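Local atomic coordinates of fructosamine deglycase FrlB (Bacillus subtilis, PDB entry 3EUA), a protein that catalyses the conversion of fructosamine 6-phosphates to glucose 6-phosphate and a free amino acid. Residues Asn10-Asp19 and Ala119-Trp127. Sequence-based numbering, arbitrary orientation.
Sequences NREVQAFLQD and AQYVAQYDW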
ATOM      1  N   ASN A  10      19.865  -4.209  21.815  1.00 25.69           N
ATOM      2  CA  ASN A  10      19.043  -3.737  22.929  1.00 25.88           C
ATOM      3  C   ASN A  10      18.786  -4.937  23.853  1.00 25.35           C
ATOM      4  O   ASN A  10      18.394  -6.026  23.403  1.00 24.78           O
ATOM      5  CB  ASN A  10      17.752  -3.051  22.345  1.00 26.21           C
ATOM      6  CG  ASN A  10      16.557  -2.909  23.337  1.00 28.92           C
ATOM      7  OD1 ASN A  10      16.336  -3.724  24.235  1.00 31.84           O
ATOM      8  ND2 ASN A  10      15.699  -1.912  23.066  1.00 32.00           N
ATOM      9  N   ARG A  11      19.028  -4.769  25.152  1.00 25.42           N
ATOM     10  CA  ARG A  11      18.839  -5.889  26.110  1.00 25.19           C
ATOM     11  C   ARG A  11      17.443  -6.491  26.117  1.00 24.44           C
ATOM     12  O   ARG A  11      17.268  -7.695  26.319  1.00 22.47           O
ATOM     13  CB  ARG A  11      19.212  -5.508  27.540  1.00 25.69           C
ATOM     14  CG  ARG A  11      20.708  -5.487  27.783  1.00 26.89           C
ATOM     15  CD  ARG A  11      21.038  -5.354  29.271  1.00 29.37           C
ATOM     16  NE  ARG A  11      22.490  -5.438  29.495  1.00 32.55           N
ATOM     17  CZ  ARG A  11      23.354  -4.423  29.370  1.00 34.39           C
ATOM     18  NH1 ARG A  11      24.639  -4.641  29.603  1.00 34.42           N
ATOM     19  NH2 ARG A  11      22.952  -3.201  29.022  1.00 35.59           N
ATOM     20  N   GLU A  12      16.440  -5.657  25.895  1.00 24.39           N
ATOM     21  CA  GLU A  12      15.070  -6.129  25.868  1.00 25.05           C
ATOM     22  C   GLU A  12      14.866  -6.988  24.615  1.00 23.89           C
ATOM     23  O   GLU A  12      14.148  -7.990  24.645  1.00 24.04           O
ATOM     24  CB  GLU A  12      14.122  -4.930  25.887  1.00 25.82           C
ATOM     25  CG  GLU A  12      14.315  -3.931  27.082  1.00 27.90           C
ATOM     26  CD  GLU A  12      13.788  -2.512  26.757  1.00 29.53           C
ATOM     27  OE1 GLU A  12      13.069  -1.933  27.606  1.00 34.59           O
ATOM     28  OE2 GLU A  12      14.063  -1.965  25.657  1.00 32.05           O
ATOM     29  N   VAL A  13      15.469  -6.568  23.509  1.00 23.02           N
ATOM     30  CA  VAL A  13      15.412  -7.305  22.250  1.00 22.32           C
ATOM     31  C   VAL A  13      16.173  -8.637  22.437  1.00 22.38           C
ATOM     32  O   VAL A  13      15.732  -9.669  22.009  1.00 22.29           O
ATOM     33  CB  VAL A  13      16.003  -6.447  21.075  1.00 22.19           C
ATOM     34  CG1 VAL A  13      16.282  -7.302  19.836  1.00 21.89           C
ATOM     35  CG2 VAL A  13      15.059  -5.268  20.754  1.00 20.96           C
ATOM     36  N   GLN A  14      17.303  -8.610  23.121  1.00 22.76           N
ATOM     37  CA  GLN A  14      18.027  -9.861  23.368  1.00 23.45           C
ATOM     38  C   GLN A  14      17.197 -10.852  24.157  1.00 22.77           C
ATOM     39  O   GLN A  14      17.213 -12.024  23.854  1.00 22.53           O
ATOM     40  CB  GLN A  14      19.332  -9.621  24.122  1.00 23.57           C
ATOM     41  CG  GLN A  14      20.402  -8.788  23.364  1.00 25.06           C
ATOM     42  CD  GLN A  14      21.712  -8.734  24.134  1.00 25.59           C
ATOM     43  OE1 GLN A  14      22.133  -9.736  24.714  1.00 29.26           O
ATOM     44  NE2 GLN A  14      22.362  -7.580  24.136  1.00 25.05           N
ATOM     45  N   ALA A  15      16.493 -10.387  25.189  1.00 22.83           N
ATOM     46  CA  ALA A  15      15.640 -11.266  26.007  1.00 22.48           C
ATOM     47  C   ALA A  15      14.554 -11.865  25.138  1.00 22.12           C
ATOM     48  O   ALA A  15      14.296 -13.065  25.192  1.00 21.69           O
ATOM     49  CB  ALA A  15      15.032 -10.507  27.159  1.00 22.15           C
ATOM     50  N   PHE A  16      13.914 -11.030  24.333  1.00 21.69           N
ATOM     51  CA  PHE A  16      12.890 -11.521  23.397  1.00 21.35           C
ATOM     52  C   PHE A  16      13.460 -12.616  22.471  1.00 21.16           C
ATOM     53  O   PHE A  16      12.851 -13.683  22.311  1.00 21.65           O
ATOM     54  CB  PHE A  16      12.315 -10.354  22.600  1.00 21.28           C
ATOM     55  CG  PHE A  16      11.575 -10.758  21.360  1.00 21.55           C
ATOM     56  CD1 PHE A  16      10.266 -11.181  21.426  1.00 21.95           C
ATOM     57  CD2 PHE A  16      12.184 -10.639  20.114  1.00 20.87           C
ATOM     58  CE1 PHE A  16       9.578 -11.525  20.258  1.00 22.95           C
ATOM     59  CE2 PHE A  16      11.505 -10.968  18.950  1.00 21.33           C
ATOM     60  CZ  PHE A  16      10.200 -11.420  19.022  1.00 21.10           C
ATOM     61  N   LEU A  17      14.634 -12.374  21.879  1.00 21.10           N
ATOM     62  CA  LEU A  17      15.238 -13.360  20.981  1.00 20.96           C
ATOM     63  C   LEU A  17      15.602 -14.664  21.702  1.00 22.26           C
ATOM     64  O   LEU A  17      15.485 -15.755  21.139  1.00 21.87           O
ATOM     65  CB  LEU A  17      16.451 -12.782  20.256  1.00 21.00           C
ATOM     66  CG  LEU A  17      16.171 -11.610  19.298  1.00 19.91           C
ATOM     67  CD1 LEU A  17      17.483 -11.019  18.792  1.00 20.03           C
ATOM     68  CD2 LEU A  17      15.264 -12.039  18.144  1.00 18.30           C
ATOM     69  N   GLN A  18      16.045 -14.554  22.951  1.00 23.14           N
ATOM     70  CA  GLN A  18      16.348 -15.738  23.752  1.00 24.66           C
ATOM     71  C   GLN A  18      15.083 -16.564  23.910  1.00 24.17           C
ATOM     72  O   GLN A  18      15.095 -17.773  23.712  1.00 24.33           O
ATOM     73  CB  GLN A  18      16.878 -15.357  25.143  1.00 24.45           C
ATOM     74  CG  GLN A  18      18.272 -14.750  25.189  1.00 27.50           C
ATOM     75  CD  GLN A  18      18.689 -14.225  26.603  1.00 28.82           C
ATOM     76  OE1 GLN A  18      18.273 -14.766  27.632  1.00 34.64           O
ATOM     77  NE2 GLN A  18      19.537 -13.190  26.635  1.00 32.87           N
ATOM     78  N   ASP A  19      13.982 -15.909  24.270  1.00 24.19           N
ATOM     79  CA  ASP A  19      12.710 -16.605  24.460  1.00 24.75           C
ATOM     80  C   ASP A  19      12.111 -17.118  23.152  1.00 24.86           C
ATOM     81  O   ASP A  19      11.363 -18.093  23.133  1.00 24.96           O
ATOM     82  CB  ASP A  19      11.683 -15.693  25.134  1.00 24.98           C
ATOM     83  CG  ASP A  19      12.057 -15.327  26.566  1.00 27.18           C
ATOM     84  OD1 ASP A  19      13.022 -15.889  27.149  1.00 27.53           O
ATOM     85  OD2 ASP A  19      11.356 -14.455  27.119  1.00 28.13           O
ATOM     86  N   ALA A 119       1.467  -5.123  25.430  1.00 24.35           N
ATOM     87  CA  ALA A 119       2.384  -6.007  24.717  1.00 23.49           C
ATOM     88  C   ALA A 119       3.114  -6.933  25.661  1.00 23.30           C
ATOM     89  O   ALA A 119       3.444  -6.555  26.772  1.00 23.23           O
ATOM     90  CB  ALA A 119       3.392  -5.202  23.881  1.00 23.72           C
ATOM     91  N   GLN A 120       3.402  -8.149  25.191  1.00 22.83           N
ATOM     92  CA  GLN A 120       4.095  -9.136  25.997  1.00 22.75           C
ATOM     93  C   GLN A 120       5.563  -8.760  26.178  1.00 22.62           C
ATOM     94  O   GLN A 120       6.119  -8.929  27.267  1.00 22.62           O
ATOM     95  CB  GLN A 120       3.909 -10.554  25.389  1.00 22.70           C
ATOM     96  CG  GLN A 120       4.547 -11.680  26.208  1.00 23.41           C
ATOM     97  CD  GLN A 120       4.306 -13.071  25.660  1.00 23.18           C
ATOM     98  OE1 GLN A 120       3.473 -13.287  24.782  1.00 23.55           O
ATOM     99  NE2 GLN A 120       5.029 -14.042  26.211  1.00 24.89           N
ATOM    100  N   TYR A 121       6.186  -8.276  25.113  1.00 22.22           N
ATOM    101  CA  TYR A 121       7.572  -7.824  25.125  1.00 22.11           C
ATOM    102  C   TYR A 121       7.601  -6.359  24.696  1.00 22.22           C
ATOM    103  O   TYR A 121       6.815  -5.950  23.847  1.00 21.05           O
ATOM    104  CB  TYR A 121       8.433  -8.666  24.171  1.00 22.48           C
ATOM    105  CG  TYR A 121       8.667 -10.089  24.634  1.00 22.31           C
ATOM    106  CD1 TYR A 121       7.778 -11.108  24.292  1.00 22.49           C
ATOM    107  CD2 TYR A 121       9.780 -10.414  25.422  1.00 23.59           C
ATOM    108  CE1 TYR A 121       7.988 -12.391  24.701  1.00 23.32           C
ATOM    109  CE2 TYR A 121       9.978 -11.710  25.861  1.00 23.12           C
ATOM    110  CZ  TYR A 121       9.082 -12.686  25.479  1.00 22.30           C
ATOM    111  OH  TYR A 121       9.251 -13.978  25.887  1.00 24.47           O
ATOM    112  N   VAL A 122       8.499  -5.581  25.293  1.00 22.45           N
ATOM    113  CA  VAL A 122       8.643  -4.175  25.001  1.00 23.17           C
ATOM    114  C   VAL A 122      10.090  -3.846  24.720  1.00 23.70           C
ATOM    115  O   VAL A 122      10.960  -4.233  25.472  1.00 24.00           O
ATOM    116  CB  VAL A 122       8.183  -3.294  26.182  1.00 23.83           C
ATOM    117  CG1 VAL A 122       8.420  -1.805  25.850  1.00 24.20           C
ATOM    118  CG2 VAL A 122       6.709  -3.543  26.500  1.00 24.36           C
ATOM    119  N   ALA A 123      10.336  -3.123  23.633  1.00 23.57           N
ATOM    120  CA  ALA A 123      11.668  -2.710  23.253  1.00 24.11           C
ATOM    121  C   ALA A 123      11.635  -1.203  23.053  1.00 24.65           C
ATOM    122  O   ALA A 123      10.904  -0.699  22.230  1.00 25.62           O
ATOM    123  CB  ALA A 123      12.066  -3.417  21.968  1.00 24.15           C
ATOM    124  N   GLN A 124      12.411  -0.467  23.797  1.00 24.85           N
ATOM    125  CA  GLN A 124      12.364   0.946  23.610  1.00 24.89           C
ATOM    126  C   GLN A 124      13.388   1.328  22.579  1.00 24.94           C
ATOM    127  O   GLN A 124      14.280   0.546  22.233  1.00 25.63           O
ATOM    128  CB  GLN A 124      12.734   1.665  24.873  1.00 25.47           C
ATOM    129  CG  GLN A 124      11.966   1.325  26.106  1.00 26.72           C
ATOM    130  CD  GLN A 124      12.666   1.978  27.287  1.00 27.45           C
ATOM    131  OE1 GLN A 124      13.085   3.140  27.204  1.00 27.06           O
ATOM    132  NE2 GLN A 124      12.842   1.236  28.353  1.00 28.47           N
ATOM    133  N   TYR A 125      13.263   2.547  22.098  1.00 25.08           N
ATOM    134  CA  TYR A 125      14.235   3.083  21.164  1.00 24.70           C
ATOM    135  C   TYR A 125      14.563   4.489  21.593  1.00 25.28           C
ATOM    136  O   TYR A 125      13.806   5.093  22.365  1.00 25.26           O
ATOM    137  CB  TYR A 125      13.671   3.028  19.744  1.00 23.81           C
ATOM    138  CG  TYR A 125      12.390   3.809  19.435  1.00 22.77           C
ATOM    139  CD1 TYR A 125      12.422   5.179  19.189  1.00 20.86           C
ATOM    140  CD2 TYR A 125      11.176   3.151  19.282  1.00 22.60           C
ATOM    141  CE1 TYR A 125      11.285   5.878  18.880  1.00 23.49           C
ATOM    142  CE2 TYR A 125      10.007   3.849  18.953  1.00 25.19           C
ATOM    143  CZ  TYR A 125      10.061   5.199  18.742  1.00 22.90           C
ATOM    144  OH  TYR A 125       8.934   5.894  18.404  1.00 24.42           O
ATOM    145  N   ASP A 126      15.701   4.987  21.135  1.00 26.20           N
ATOM    146  CA  ASP A 126      16.111   6.327  21.488  1.00 27.00           C
ATOM    147  C   ASP A 126      15.691   7.278  20.375  1.00 28.65           C
ATOM    148  O   ASP A 126      15.510   6.885  19.221  1.00 27.52           O
ATOM    149  CB  ASP A 126      17.563   6.363  21.887  1.00 26.98           C
ATOM    150  CG  ASP A 126      17.765   5.765  23.271  1.00 27.11           C
ATOM    151  OD1 ASP A 126      16.753   5.550  23.991  1.00 27.51           O
ATOM    152  OD2 ASP A 126      18.905   5.571  23.685  1.00 26.94           O
ATOM    153  N   TRP A 127      15.532   8.539  20.762  1.00 30.38           N
ATOM    154  CA  TRP A 127      15.057   9.562  19.877  1.00 32.38           C
ATOM    155  C   TRP A 127      15.711  10.902  20.219  1.00 32.76           C
ATOM    156  O   TRP A 127      16.126  11.142  21.344  1.00 32.90           O
ATOM    157  CB  TRP A 127      13.508   9.610  19.945  1.00 34.28           C
ATOM    158  CG  TRP A 127      12.829  10.812  19.356  1.00 36.00           C
ATOM    159  CD1 TRP A 127      12.720  12.047  19.938  1.00 37.36           C
ATOM    160  CD2 TRP A 127      12.096  10.887  18.133  1.00 37.93           C
ATOM    161  NE1 TRP A 127      12.026  12.894  19.134  1.00 38.56           N
ATOM    162  CE2 TRP A 127      11.611  12.207  18.023  1.00 39.41           C
ATOM    163  CE3 TRP A 127      11.805   9.970  17.112  1.00 38.58           C
ATOM    164  CZ2 TRP A 127      10.848  12.636  16.937  1.00 38.77           C
ATOM    165  CZ3 TRP A 127      11.046  10.394  16.026  1.00 37.79           C
ATOM    166  CH2 TRP A 127      10.586  11.717  15.945  1.00 38.68           C
TER
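Glu-12, in the first turn of helix 11-20, turns its carboxylate to the end of strand 121-124, where it accepts two bonds from Gln-124. Glu-12 OE2 accepts the backbone N of Gln-124 at 2.9 Å in a nearly straight bond. Glu-12 OE1 receives the side-chain NE2 of Gln-124 at 3.3 Å, more bent. Both donors come from the syn side, somewhat out of the carboxylate plane, and the carboxylate and amide planes lie 64° apart. Asn-10 ND2 reaches the anti lone pair of Glu-12 OE2 at 3.1 Å. Asn-10 is also the N-cap: its OD1 takes Val-13 N, and Glu-12 N more weakly. Further along the helix, Phe-16 meets Tyr-121 edge-to-face. CG of Phe-16 is anti to the backbone N (chi1 163°), which brings the edge at Phe-16 CD1 over one face of the tyrosine ring, 3.7 Å from CG of Tyr-121. The ring planes are 74° apart. At the far end of that ring, Tyr-121 OH donates a very short bond of 2.5 Å to Asp-19 OD2. Between the two polar ends, Val-13 CG2 packs on Ala-123 CB. An alanine in place of Glu-12 would probably leave Gln-124 N and NE2 without their acceptor and take from Asn-10 ND2 its carboxylate partner. The strand is outermost within this chain in the parallel sheet of the first SIS domain, and the helix runs roughly antiparallel to it. Phe-16 continues inward onto Leu-103 and Ile-105 of the neighbouring strand. The chemistry implies an apolar middle closed by a carboxylate at each end, with the three donors at Glu-12 probably stabilising its negative charge.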